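Local atomic coordinates of uncharacterized protein (Leptotrichia buccalis, PDB entry 3T8K), a protein that is of unknown function but adopts an ankyrin-repeat fold of stacked helical hairpins, a scaffold that in other proteins commonly serves protein-protein binding. Residues S5-T9 / V10-A14; D32-S35 / V36-S39; L78-P81 / L82-G86; W153-T156 / A157-V161; K166-A169 / L170-E174. All blocks are in the same frame, centred on the assembly; numbering follows the deposited sequence.

Interaction 1 (S5-T9 / V10-A14); sequences SEYRT and VSAAA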
loop_
_atom_site.group_PDB
_atom_site.type_symbol
_atom_site.label_atom_id
_atom_site.label_comp_id
_atom_site.label_asym_id
_atom_site.label_seq_id
_atom_site.Cartn_x
_atom_site.Cartn_y
_atom_site.Cartn_z
ATOM N N SER A 5 5.637 -15.405 20.102
ATOM C CA SER A 5 5.554 -16.556 19.217
ATOM C C SER A 5 5.211 -16.116 17.797
ATOM O O SER A 5 5.649 -16.729 16.826
ATOM C CB SER A 5 4.499 -17.542 19.729
ATOM O OG SER A 5 4.851 -18.048 21.007
ATOM N N GLU A 6 4.434 -15.040 17.689
ATOM C CA GLU A 6 3.944 -14.557 16.401
ATOM C C GLU A 6 4.973 -13.712 15.652
ATOM O O GLU A 6 5.005 -13.712 14.420
ATOM C CB GLU A 6 2.654 -13.751 16.599
ATOM C CG GLU A 6 1.455 -14.600 16.994
ATOM C CD GLU A 6 0.389 -13.811 17.733
ATOM O OE1 GLU A 6 0.335 -12.570 17.575
ATOM O OE2 GLU A 6 -0.395 -14.436 18.481
ATOM N N TYR A 7 5.812 -12.992 16.395
ATOM C CA TYR A 7 6.780 -12.087 15.781
ATOM C C TYR A 7 8.194 -12.373 16.281
ATOM O O TYR A 7 8.442 -12.436 17.482
ATOM C CB TYR A 7 6.395 -10.631 16.064
ATOM C CG TYR A 7 4.947 -10.336 15.726
ATOM C CD1 TYR A 7 4.524 -10.313 14.408
ATOM C CD2 TYR A 7 3.999 -10.117 16.725
ATOM C CE1 TYR A 7 3.200 -10.046 14.075
ATOM C CE2 TYR A 7 2.660 -9.852 16.400
ATOM C CZ TYR A 7 2.272 -9.827 15.074
ATOM O OH TYR A 7 0.962 -9.566 14.723
ATOM N N ARG A 8 9.118 -12.546 15.345
ATOM C CA ARG A 8 10.503 -12.874 15.680
ATOM C C ARG A 8 11.346 -11.606 15.869
ATOM O O ARG A 8 12.365 -11.629 16.548
ATOM C CB ARG A 8 11.089 -13.767 14.587
ATOM C CG ARG A 8 12.599 -13.901 14.607
ATOM C CD ARG A 8 13.088 -14.239 15.993
ATOM N NE ARG A 8 12.871 -15.627 16.361
ATOM C CZ ARG A 8 12.794 -16.045 17.622
ATOM N NH1 ARG A 8 12.879 -15.166 18.619
ATOM N NH2 ARG A 8 12.610 -17.332 17.888
ATOM N N THR A 9 10.921 -10.501 15.266
ATOM C CA THR A 9 11.667 -9.244 15.360
ATOM C C THR A 9 10.745 -8.074 15.698
ATOM O O THR A 9 9.528 -8.168 15.527
ATOM C CB THR A 9 12.352 -8.906 14.027
ATOM O OG1 THR A 9 11.342 -8.669 13.039
ATOM C CG2 THR A 9 13.245 -10.047 13.579
ATOM N N VAL A 10 11.319 -6.974 16.180
ATOM C CA VAL A 10 10.520 -5.783 16.486
ATOM C C VAL A 10 9.879 -5.237 15.211
ATOM O O VAL A 10 8.719 -4.817 15.213
ATOM C CB VAL A 10 11.364 -4.675 17.157
ATOM C CG1 VAL A 10 10.491 -3.453 17.493
ATOM C CG2 VAL A 10 12.013 -5.206 18.416
ATOM N N SER A 11 10.650 -5.248 14.129
ATOM C CA SER A 11 10.155 -4.835 12.809
ATOM C C SER A 11 8.842 -5.521 12.412
ATOM O O SER A 11 7.901 -4.860 11.940
ATOM C CB SER A 11 11.224 -5.092 11.739
ATOM O OG SER A 11 10.709 -4.829 10.435
ATOM N N ALA A 12 8.774 -6.840 12.582
ATOM C CA ALA A 12 7.552 -7.581 12.253
ATOM C C ALA A 12 6.375 -7.178 13.151
ATOM O O ALA A 12 5.259 -6.969 12.667
ATOM C CB ALA A 12 7.802 -9.082 12.336
ATOM N N ALA A 13 6.630 -7.083 14.457
ATOM C CA ALA A 13 5.605 -6.681 15.413
ATOM C C ALA A 13 5.103 -5.284 15.082
ATOM O O ALA A 13 3.900 -5.007 15.170
ATOM C CB ALA A 13 6.159 -6.730 16.843
ATOM N N ALA A 14 6.029 -4.407 14.691
ATOM C CA ALA A 14 5.709 -3.004 14.427
ATOM C C ALA A 14 4.787 -2.862 13.230
ATOM O O ALA A 14 3.933 -1.968 13.195
ATOM C CB ALA A 14 6.970 -2.215 14.180
#
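The ring of Y7 lies with one face against the backbone of A13, while T9 caps the start of the helix that carries A13. This is a loop-to-helix junction in an ankyrin-repeat fold. The chain leaves helix 2-6, turns through Y7 and R8, and enters helix 10-16 just after T9. A13 CA sits over the Y7 ring in a CH-pi contact, 4.0 Å from the ring centre. It is offset toward the rim, and Y7 CG approaches A13 CA to 3.7 Å. Y7 CG is anti to the carbonyl carbon (chi1 -51°), which swings the ring in front of the helix. E6 CB lies over the rim of the opposite face, so the ring is held between its neighbour in sequence and the helix. Along one side of the ring, Y7 CD1 meets A12 CB at 4.1 Å. D21 and L25 of helix 19-28 also touch Y7. With an alanine at this position, A13 would probably lose the flat surface over its CA, and a gap would open between A13, E6 and L25. T9 holds the start of the helix with two nearly straight bonds. Its OG1 accepts from A12 N at 3.2 Å (161° at the hydrogen), and its carbonyl O accepts from A13 N at 3.3 Å (170°). The first helical amide, V10 N, is taken by the side chain of E31. T9 N is buried and has no partner in the model. The methyl of A12 comes close to the cap, A12 CB being 3.6 Å from T9 OG1.

Interaction 2 (D32-S35 / V36-S39); sequences DKES and VLKS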
loop_
_atom_site.group_PDB
_atom_site.type_symbol
_atom_site.label_atom_id
_atom_site.label_comp_id
_atom_site.label_asym_id
_atom_site.label_seq_id
_atom_site.Cartn_x
_atom_site.Cartn_y
_atom_site.Cartn_z
ATOM N N ASP A 32 18.650 -5.400 20.297
ATOM C CA ASP A 32 19.086 -4.327 21.170
ATOM C C ASP A 32 18.200 -3.109 20.946
ATOM O O ASP A 32 18.046 -2.660 19.811
ATOM C CB ASP A 32 20.540 -3.986 20.839
ATOM C CG ASP A 32 21.188 -3.111 21.887
ATOM O OD1 ASP A 32 22.229 -3.532 22.442
ATOM O OD2 ASP A 32 20.667 -2.005 22.152
ATOM N N LYS A 33 17.606 -2.575 22.011
ATOM C CA LYS A 33 16.713 -1.426 21.858
ATOM C C LYS A 33 17.386 -0.287 21.098
ATOM O O LYS A 33 16.766 0.363 20.264
ATOM C CB LYS A 33 16.218 -0.918 23.210
ATOM C CG LYS A 33 15.183 -1.800 23.887
ATOM C CD LYS A 33 14.738 -1.156 25.189
ATOM C CE LYS A 33 13.696 -1.983 25.911
ATOM N NZ LYS A 33 13.493 -1.458 27.295
ATOM N N GLU A 34 18.663 -0.052 21.387
ATOM C CA GLU A 34 19.386 1.048 20.761
ATOM C C GLU A 34 19.576 0.833 19.265
ATOM O O GLU A 34 19.484 1.772 18.485
ATOM C CB GLU A 34 20.732 1.276 21.456
ATOM C CG GLU A 34 20.595 1.891 22.842
ATOM C CD GLU A 34 19.875 3.233 22.819
ATOM O OE1 GLU A 34 20.032 3.982 21.829
ATOM O OE2 GLU A 34 19.143 3.536 23.788
ATOM N N SER A 35 19.842 -0.406 18.870
ATOM C CA SER A 35 19.939 -0.732 17.459
ATOM C C SER A 35 18.591 -0.532 16.774
ATOM O O SER A 35 18.529 -0.056 15.648
ATOM C CB SER A 35 20.428 -2.163 17.273
ATOM O OG SER A 35 21.705 -2.319 17.867
ATOM N N VAL A 36 17.514 -0.897 17.462
ATOM C CA VAL A 36 16.170 -0.734 16.913
ATOM C C VAL A 36 15.850 0.741 16.704
ATOM O O VAL A 36 15.325 1.138 15.654
ATOM C CB VAL A 36 15.128 -1.387 17.847
ATOM C CG1 VAL A 36 13.712 -1.008 17.454
ATOM C CG2 VAL A 36 15.324 -2.925 17.888
ATOM N N LEU A 37 16.160 1.557 17.701
ATOM C CA LEU A 37 15.847 2.980 17.630
ATOM C C LEU A 37 16.610 3.677 16.512
ATOM O O LEU A 37 16.089 4.594 15.881
ATOM C CB LEU A 37 16.119 3.668 18.964
ATOM C CG LEU A 37 15.174 3.235 20.084
ATOM C CD1 LEU A 37 15.655 3.750 21.425
ATOM C CD2 LEU A 37 13.756 3.708 19.788
ATOM N N LYS A 38 17.836 3.228 16.263
ATOM C CA LYS A 38 18.659 3.806 15.202
ATOM C C LYS A 38 18.333 3.268 13.802
ATOM O O LYS A 38 18.882 3.742 12.809
ATOM C CB LYS A 38 20.139 3.582 15.504
ATOM C CG LYS A 38 20.656 4.341 16.709
ATOM C CD LYS A 38 21.977 3.735 17.156
ATOM C CE LYS A 38 22.749 4.642 18.099
ATOM N NZ LYS A 38 24.039 4.001 18.502
ATOM N N SER A 39 17.450 2.281 13.723
ATOM C CA SER A 39 17.083 1.703 12.436
ATOM C C SER A 39 15.994 2.540 11.787
ATOM O O SER A 39 15.527 3.524 12.358
ATOM C CB SER A 39 16.577 0.271 12.609
ATOM O OG SER A 39 15.317 0.259 13.266
#
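The L37 side chain folds back over the carbonyl of K33, with L37 CG 3.3 Å from K33 O. Both residues belong to helix 33-37, a short N-capped helix at the surface of the ankyrin-repeat fold. L37 CG is beside its backbone N and anti to the carbonyl carbon (chi1 -68°), which brings it over the preceding turn. K38 repeats the pattern one residue on, its CG 3.3 Å from E34 O. V36 does the same with one branch, CG2 lying 3.3 Å from D32 O. Beneath these side chains the amides of V36, L37 and K38 bond to the carbonyls of D32, K33 and E34. D32 also caps the helix start. Its OD2 accepts from E34 N at 2.9 Å through the anti lone pair, in a bent bond (141° at the hydrogen). E34 and K38 reach out on the same side, but E34 OE1 and K38 NZ stay 5.2 Å apart, so any attraction is probably weak. K33 NZ forms a salt bridge with E27. Further along the chain, S39 turns its hydroxyl back to V36 O. That carbonyl accepts from S39 N at 3.1 Å and also from S39 OG. The OG distance to V36 O, 2.5 Å, is very short, and its exact length is doubtful. Replacing S39 with an alanine would probably leave V36 O with one donor fewer and the chain after K38 less firmly tied down. S39 CB lies 3.6 Å from S35 O.

Interaction 3 (L78-P81 / L82-G86); sequences LFFP and LFQGG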
loop_
_atom_site.group_PDB
_atom_site.type_symbol
_atom_site.label_atom_id
_atom_site.label_comp_id
_atom_site.label_asym_id
_atom_site.label_seq_id
_atom_site.Cartn_x
_atom_site.Cartn_y
_atom_site.Cartn_z
ATOM N N LEU A 78 10.038 9.135 5.495
ATOM C CA LEU A 78 8.928 8.555 6.235
ATOM C C LEU A 78 7.589 9.070 5.728
ATOM O O LEU A 78 6.558 8.437 5.938
ATOM C CB LEU A 78 9.062 8.862 7.728
ATOM C CG LEU A 78 10.287 8.210 8.380
ATOM C CD1 LEU A 78 10.261 8.482 9.860
ATOM C CD2 LEU A 78 10.303 6.718 8.107
ATOM N N PHE A 79 7.597 10.216 5.057
ATOM C CA PHE A 79 6.331 10.787 4.602
ATOM C C PHE A 79 5.569 9.877 3.634
ATOM O O PHE A 79 4.341 9.925 3.577
ATOM C CB PHE A 79 6.543 12.169 3.981
ATOM C CG PHE A 79 6.896 13.230 4.974
ATOM C CD1 PHE A 79 5.951 13.686 5.887
ATOM C CD2 PHE A 79 8.166 13.783 4.994
ATOM C CE1 PHE A 79 6.263 14.676 6.804
ATOM C CE2 PHE A 79 8.493 14.772 5.908
ATOM C CZ PHE A 79 7.537 15.222 6.821
ATOM N N PHE A 80 6.287 9.051 2.872
ATOM C CA PHE A 80 5.619 8.259 1.844
ATOM C C PHE A 80 4.685 7.207 2.432
ATOM O O PHE A 80 3.500 7.196 2.117
ATOM C CB PHE A 80 6.610 7.623 0.870
ATOM C CG PHE A 80 5.950 7.008 -0.351
ATOM C CD1 PHE A 80 5.384 7.813 -1.335
ATOM C CD2 PHE A 80 5.907 5.623 -0.514
ATOM C CE1 PHE A 80 4.783 7.251 -2.456
ATOM C CE2 PHE A 80 5.311 5.056 -1.631
ATOM C CZ PHE A 80 4.746 5.869 -2.602
ATOM N N PRO A 81 5.207 6.324 3.303
ATOM C CA PRO A 81 4.278 5.349 3.878
ATOM C C PRO A 81 3.233 6.023 4.750
ATOM O O PRO A 81 2.117 5.512 4.844
ATOM C CB PRO A 81 5.190 4.422 4.708
ATOM C CG PRO A 81 6.466 5.187 4.891
ATOM C CD PRO A 81 6.607 6.035 3.662
ATOM N N LEU A 82 3.581 7.146 5.374
ATOM C CA LEU A 82 2.614 7.917 6.157
ATOM C C LEU A 82 1.404 8.278 5.305
ATOM O O LEU A 82 0.258 8.016 5.678
ATOM C CB LEU A 82 3.246 9.207 6.673
ATOM C CG LEU A 82 2.276 10.175 7.359
ATOM C CD1 LEU A 82 1.715 9.563 8.632
ATOM C CD2 LEU A 82 2.986 11.470 7.684
ATOM N N PHE A 83 1.668 8.883 4.155
ATOM C CA PHE A 83 0.584 9.344 3.283
ATOM C C PHE A 83 -0.091 8.223 2.484
ATOM O O PHE A 83 -1.302 8.276 2.234
ATOM C CB PHE A 83 1.074 10.482 2.381
ATOM C CG PHE A 83 1.425 11.728 3.138
ATOM C CD1 PHE A 83 0.550 12.233 4.092
ATOM C CD2 PHE A 83 2.637 12.380 2.920
ATOM C CE1 PHE A 83 0.868 13.385 4.814
ATOM C CE2 PHE A 83 2.967 13.524 3.630
ATOM C CZ PHE A 83 2.081 14.030 4.581
ATOM N N GLN A 84 0.675 7.210 2.089
ATOM C CA GLN A 84 0.089 6.048 1.421
ATOM C C GLN A 84 -0.937 5.336 2.302
ATOM O O GLN A 84 -1.987 4.919 1.821
ATOM C CB GLN A 84 1.176 5.061 0.994
ATOM C CG GLN A 84 2.012 5.555 -0.156
ATOM C CD GLN A 84 1.165 5.918 -1.363
ATOM O OE1 GLN A 84 1.088 7.082 -1.737
ATOM N NE2 GLN A 84 0.527 4.918 -1.979
ATOM N N GLY A 85 -0.631 5.196 3.590
ATOM C CA GLY A 85 -1.493 4.445 4.488
ATOM C C GLY A 85 -2.357 5.243 5.453
ATOM O O GLY A 85 -3.111 4.656 6.223
ATOM N N GLY A 86 -2.283 6.571 5.401
ATOM C CA GLY A 86 -2.881 7.400 6.441
ATOM C C GLY A 86 -4.291 7.924 6.211
ATOM O O GLY A 86 -4.778 8.757 6.982
#
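The backbone from L78 to G85 makes consecutive turns, with L82, F83, Q84 and G85 donating to the carbonyls of L78, F79, F80 and P81. These bonds run along helix 79-85, a short helix near the centre of the ankyrin-repeat chain. The bond from Q84 N to F80 O is 2.8 Å long and nearly straight (166° at the hydrogen). The bond from L82 N to L78 O is longer, at 3.3 Å. P81 lies in the first turn, where its lack of an amide hydrogen costs no bond within the helix. The side chains form two groups. F79 and F83 run alongside each other. Their planes are 12° apart, but the rings are offset so far that little of one lies over the other, with centres 6.0 Å apart. They meet at F79 CD1 and F83 CE2, 3.7 Å from each other. L82 CD2 lies over the rim of one face of F83 and is 4.1 Å from F79 CD1. C97 of helix 90-102 touches both phenylalanine side chains. On another side Q84 lies across F80. Q84 CG, anti to the carbonyl carbon (chi1 -71°), sits over the middle of the F80 ring, 3.7 Å from the centroid, in a CH-pi contact. The bend at chi2 then lays the amide along the ring. Y111 stacks with F80, and F126 of the second subunit packs on Q84. The Q84 amide runs nearly parallel to the F80 ring, with OE1 3.8 Å from F80 CE1.

Interaction 4 (W153-T156 / A157-V161); sequences WGLT and ALEFV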
loop_
_atom_site.group_PDB
_atom_site.type_symbol
_atom_site.label_atom_id
_atom_site.label_comp_id
_atom_site.label_asym_id
_atom_site.label_seq_id
_atom_site.Cartn_x
_atom_site.Cartn_y
_atom_site.Cartn_z
ATOM N N TRP A 153 5.724 9.973 -15.901
ATOM C CA TRP A 153 4.871 9.897 -17.094
ATOM C C TRP A 153 4.446 11.244 -17.665
ATOM O O TRP A 153 3.575 11.299 -18.534
ATOM C CB TRP A 153 3.643 9.012 -16.842
ATOM C CG TRP A 153 4.006 7.643 -16.392
ATOM C CD1 TRP A 153 4.304 6.570 -17.179
ATOM C CD2 TRP A 153 4.134 7.198 -15.039
ATOM N NE1 TRP A 153 4.607 5.482 -16.396
ATOM C CE2 TRP A 153 4.511 5.841 -15.079
ATOM C CE3 TRP A 153 3.966 7.813 -13.796
ATOM C CZ2 TRP A 153 4.715 5.094 -13.927
ATOM C CZ3 TRP A 153 4.174 7.071 -12.655
ATOM C CH2 TRP A 153 4.543 5.727 -12.727
ATOM N N GLY A 154 5.049 12.322 -17.174
ATOM C CA GLY A 154 4.823 13.640 -17.740
ATOM C C GLY A 154 3.760 14.475 -17.050
ATOM O O GLY A 154 3.329 15.498 -17.571
ATOM N N LEU A 155 3.343 14.045 -15.867
ATOM C CA LEU A 155 2.292 14.727 -15.128
ATOM C C LEU A 155 2.877 15.413 -13.895
ATOM O O LEU A 155 3.592 14.783 -13.115
ATOM C CB LEU A 155 1.231 13.709 -14.698
ATOM C CG LEU A 155 -0.075 14.223 -14.090
ATOM C CD1 LEU A 155 -0.969 14.799 -15.182
ATOM C CD2 LEU A 155 -0.784 13.108 -13.342
ATOM N N THR A 156 2.581 16.697 -13.714
ATOM C CA THR A 156 3.016 17.396 -12.499
ATOM C C THR A 156 2.001 17.209 -11.378
ATOM O O THR A 156 0.880 16.748 -11.608
ATOM C CB THR A 156 3.193 18.926 -12.733
ATOM O OG1 THR A 156 1.926 19.524 -13.039
ATOM C CG2 THR A 156 4.165 19.199 -13.867
ATOM N N ALA A 157 2.379 17.589 -10.161
ATOM C CA ALA A 157 1.459 17.501 -9.040
ATOM C C ALA A 157 0.259 18.418 -9.265
ATOM O O ALA A 157 -0.877 18.054 -8.959
ATOM C CB ALA A 157 2.172 17.843 -7.727
ATOM N N LEU A 158 0.506 19.613 -9.797
ATOM C CA LEU A 158 -0.587 20.541 -10.052
ATOM C C LEU A 158 -1.578 19.914 -11.036
ATOM O O LEU A 158 -2.787 19.911 -10.804
ATOM C CB LEU A 158 -0.063 21.880 -10.589
ATOM C CG LEU A 158 -1.148 22.906 -10.953
ATOM C CD1 LEU A 158 -1.904 23.378 -9.718
ATOM C CD2 LEU A 158 -0.572 24.098 -11.708
ATOM N N GLU A 159 -1.054 19.367 -12.127
ATOM C CA GLU A 159 -1.900 18.745 -13.139
ATOM C C GLU A 159 -2.795 17.640 -12.562
ATOM O O GLU A 159 -3.961 17.519 -12.946
ATOM C CB GLU A 159 -1.044 18.250 -14.312
ATOM C CG GLU A 159 -0.521 19.402 -15.181
ATOM C CD GLU A 159 0.719 19.055 -16.007
ATOM O OE1 GLU A 159 1.214 19.959 -16.719
ATOM O OE2 GLU A 159 1.202 17.897 -15.949
ATOM N N PHE A 160 -2.252 16.856 -11.629
ATOM C CA PHE A 160 -2.993 15.780 -10.967
ATOM C C PHE A 160 -4.135 16.310 -10.111
ATOM O O PHE A 160 -5.254 15.801 -10.155
ATOM C CB PHE A 160 -2.048 14.938 -10.087
ATOM C CG PHE A 160 -2.735 13.836 -9.313
ATOM C CD1 PHE A 160 -3.290 12.742 -9.964
ATOM C CD2 PHE A 160 -2.785 13.874 -7.922
ATOM C CE1 PHE A 160 -3.910 11.718 -9.246
ATOM C CE2 PHE A 160 -3.396 12.863 -7.198
ATOM C CZ PHE A 160 -3.957 11.774 -7.852
ATOM N N VAL A 161 -3.839 17.322 -9.306
ATOM C CA VAL A 161 -4.833 17.870 -8.401
ATOM C C VAL A 161 -5.967 18.531 -9.184
ATOM O O VAL A 161 -7.133 18.452 -8.792
ATOM C CB VAL A 161 -4.189 18.853 -7.397
ATOM C CG1 VAL A 161 -5.252 19.552 -6.563
ATOM C CG2 VAL A 161 -3.195 18.100 -6.501
#
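T156 and E159 grip each other in a capping box at the start of helix 157-162, in the ankyrin-repeat fold. This is the tight part of the contact. T156 OG1 accepts from E159 N at 3.1 Å, and E159 OE2 accepts from T156 N at 2.9 Å. Both bonds are close to straight (166° and 170° at the hydrogen). The T156 amide meets OE2 from above the carboxylate plane. T156 O adds the first helical bond, from F160 N. L155 belongs to the packed part too. Its CG is anti to its backbone N (chi1 -171°), a turn that brings CD1 to E159 CB at 3.6 Å and CD2 to F160 CB at 3.9 Å. The loose side is G154, which is exposed to solvent. It takes a backbone shape in which a side chain would crowd the preceding carbonyl. On either side of it, the amides of W153 and L155 donate to D151. F160 makes a cation-pi contact with K120 and packs on C164 of the second subunit, a residue that forms an interchain disulfide. Within the box the E159 chain passes close to the hydroxyl, CD lying 3.2 Å from T156 OG1.

Interaction 5 (K166-A169 / L170-E174); sequences KPIA and LKMME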
loop_
_atom_site.group_PDB
_atom_site.type_symbol
_atom_site.label_atom_id
_atom_site.label_comp_id
_atom_site.label_asym_id
_atom_site.label_seq_id
_atom_site.Cartn_x
_atom_site.Cartn_y
_atom_site.Cartn_z
ATOM N N LYS A 166 -10.880 18.232 -5.706
ATOM C CA LYS A 166 -10.285 18.820 -4.508
ATOM C C LYS A 166 -10.024 20.312 -4.708
ATOM O O LYS A 166 -8.874 20.735 -4.780
ATOM C CB LYS A 166 -8.960 18.127 -4.183
ATOM C CG LYS A 166 -9.054 16.622 -4.009
ATOM C CD LYS A 166 -9.903 16.271 -2.807
ATOM C CE LYS A 166 -9.756 14.804 -2.417
ATOM N NZ LYS A 166 -10.224 14.630 -1.018
ATOM N N PRO A 167 -11.092 21.115 -4.799
ATOM C CA PRO A 167 -10.941 22.542 -5.109
ATOM C C PRO A 167 -10.101 23.293 -4.078
ATOM O O PRO A 167 -9.401 24.246 -4.434
ATOM C CB PRO A 167 -12.386 23.055 -5.106
ATOM C CG PRO A 167 -13.144 22.051 -4.282
ATOM C CD PRO A 167 -12.503 20.739 -4.609
ATOM N N ILE A 168 -10.167 22.880 -2.817
ATOM C CA ILE A 168 -9.405 23.568 -1.777
ATOM C C ILE A 168 -7.907 23.337 -1.966
ATOM O O ILE A 168 -7.112 24.274 -1.920
ATOM C CB ILE A 168 -9.840 23.141 -0.354
ATOM C CG1 ILE A 168 -11.328 23.430 -0.145
ATOM C CG2 ILE A 168 -9.019 23.874 0.694
ATOM C CD1 ILE A 168 -11.824 23.157 1.263
ATOM N N ALA A 169 -7.521 22.086 -2.189
ATOM C CA ALA A 169 -6.122 21.777 -2.454
ATOM C C ALA A 169 -5.645 22.529 -3.699
ATOM O O ALA A 169 -4.510 23.000 -3.752
ATOM C CB ALA A 169 -5.934 20.277 -2.631
ATOM N N LEU A 170 -6.514 22.645 -4.698
ATOM C CA LEU A 170 -6.120 23.272 -5.956
ATOM C C LEU A 170 -5.832 24.748 -5.732
ATOM O O LEU A 170 -4.829 25.276 -6.204
ATOM C CB LEU A 170 -7.208 23.112 -7.024
ATOM C CG LEU A 170 -6.865 23.812 -8.339
ATOM C CD1 LEU A 170 -5.643 23.155 -8.967
ATOM C CD2 LEU A 170 -8.048 23.788 -9.302
ATOM N N LYS A 171 -6.732 25.403 -5.008
ATOM C CA LYS A 171 -6.593 26.818 -4.677
ATOM C C LYS A 171 -5.312 27.065 -3.892
ATOM O O LYS A 171 -4.567 28.001 -4.169
ATOM C CB LYS A 171 -7.802 27.285 -3.868
ATOM C CG LYS A 171 -7.738 28.745 -3.414
ATOM C CD LYS A 171 -7.322 29.663 -4.548
ATOM C CE LYS A 171 -7.106 31.087 -4.051
ATOM N NZ LYS A 171 -6.390 31.902 -5.066
HETATM N N MSE A 172 -5.052 26.213 -2.910
HETATM C CA MSE A 172 -3.870 26.389 -2.082
HETATM C C MSE A 172 -2.576 26.156 -2.863
HETATM O O MSE A 172 -1.569 26.818 -2.611
HETATM C CB MSE A 172 -3.953 25.507 -0.835
HETATM C CG MSE A 172 -5.074 25.940 0.105
HETATM SE SE MSE A 172 -5.184 24.838 1.704
HETATM C CE MSE A 172 -3.708 25.624 2.695
HETATM N N MSE A 173 -2.600 25.230 -3.819
HETATM C CA MSE A 173 -1.424 24.990 -4.649
HETATM C C MSE A 173 -1.172 26.159 -5.591
HETATM O O MSE A 173 -0.027 26.557 -5.798
HETATM C CB MSE A 173 -1.567 23.710 -5.471
HETATM C CG MSE A 173 -1.197 22.439 -4.756
HETATM SE SE MSE A 173 -1.208 21.012 -6.081
HETATM C CE MSE A 173 0.331 21.509 -7.113
ATOM N N GLU A 174 -2.238 26.694 -6.186
ATOM C CA GLU A 174 -2.094 27.857 -7.051
ATOM C C GLU A 174 -1.539 29.036 -6.248
ATOM O O GLU A 174 -0.699 29.797 -6.741
ATOM C CB GLU A 174 -3.427 28.205 -7.737
ATOM C CG GLU A 174 -3.787 27.246 -8.865
ATOM C CD GLU A 174 -5.236 27.362 -9.296
ATOM O OE1 GLU A 174 -5.969 28.201 -8.726
ATOM O OE2 GLU A 174 -5.645 26.611 -10.206
#
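Helix 167-180, the last helix of this ankyrin-repeat chain, begins here, with K166 at its N-cap and P167 in its first turn. The amides of L170, K171, M172 and M173 donate in turn to the carbonyls of K166, P167, I168 and A169. The bond from M172 N to I168 O is 3.0 Å, and that from M173 N to A169 O is 2.9 Å. On the outer side the I168 and M172 side chains stand next to each other and extend in the same direction. M172 is modelled as selenomethionine, and its SE meets I168 CG2 at 4.1 Å. M172 CG is beside the backbone N (chi1 -67°), which lays it over the previous turn, 3.3 Å from I168 O. M173, also selenomethionine, does likewise, with CG 3.5 Å from A169 O. M173 is buried, and F140 of helix 129-140 touches it. A169 touches Y136 of that helix. L170 sends its branched end toward K162. K171 NZ forms a salt bridge with D175. The start of the helix has a second kind of hold. P167 has no amide hydrogen to offer, but I168 N and A169 N both donate to the carboxylate of E129. A negative group at the amino end of a helix is likely to be stabilised by the helix dipole, so E129 probably both satisfies the first amides and fastens this helix to helix 129-140.

In the fold
The five contacts follow one another along an elongated chain. Interactions 1 and 2 sit together near the N-terminal end, their centres 14 Å apart, and join where V10 CG1 meets V36 CG1 at 4.0 Å. Interactions 4 and 5 pair up on the other side of the chain's centre, with centres 13 Å apart. There helices 157-162 and 167-180 pack directly, V161 CG2 lying 3.6 Å from M173 SE. Interaction 3 lies between the two pairs, about 19 to 22 Å from each of the others between centres, and touches none of them. Interactions 1, 3 and 4 also touch the second subunit. No active site or ligand is known to relate them to.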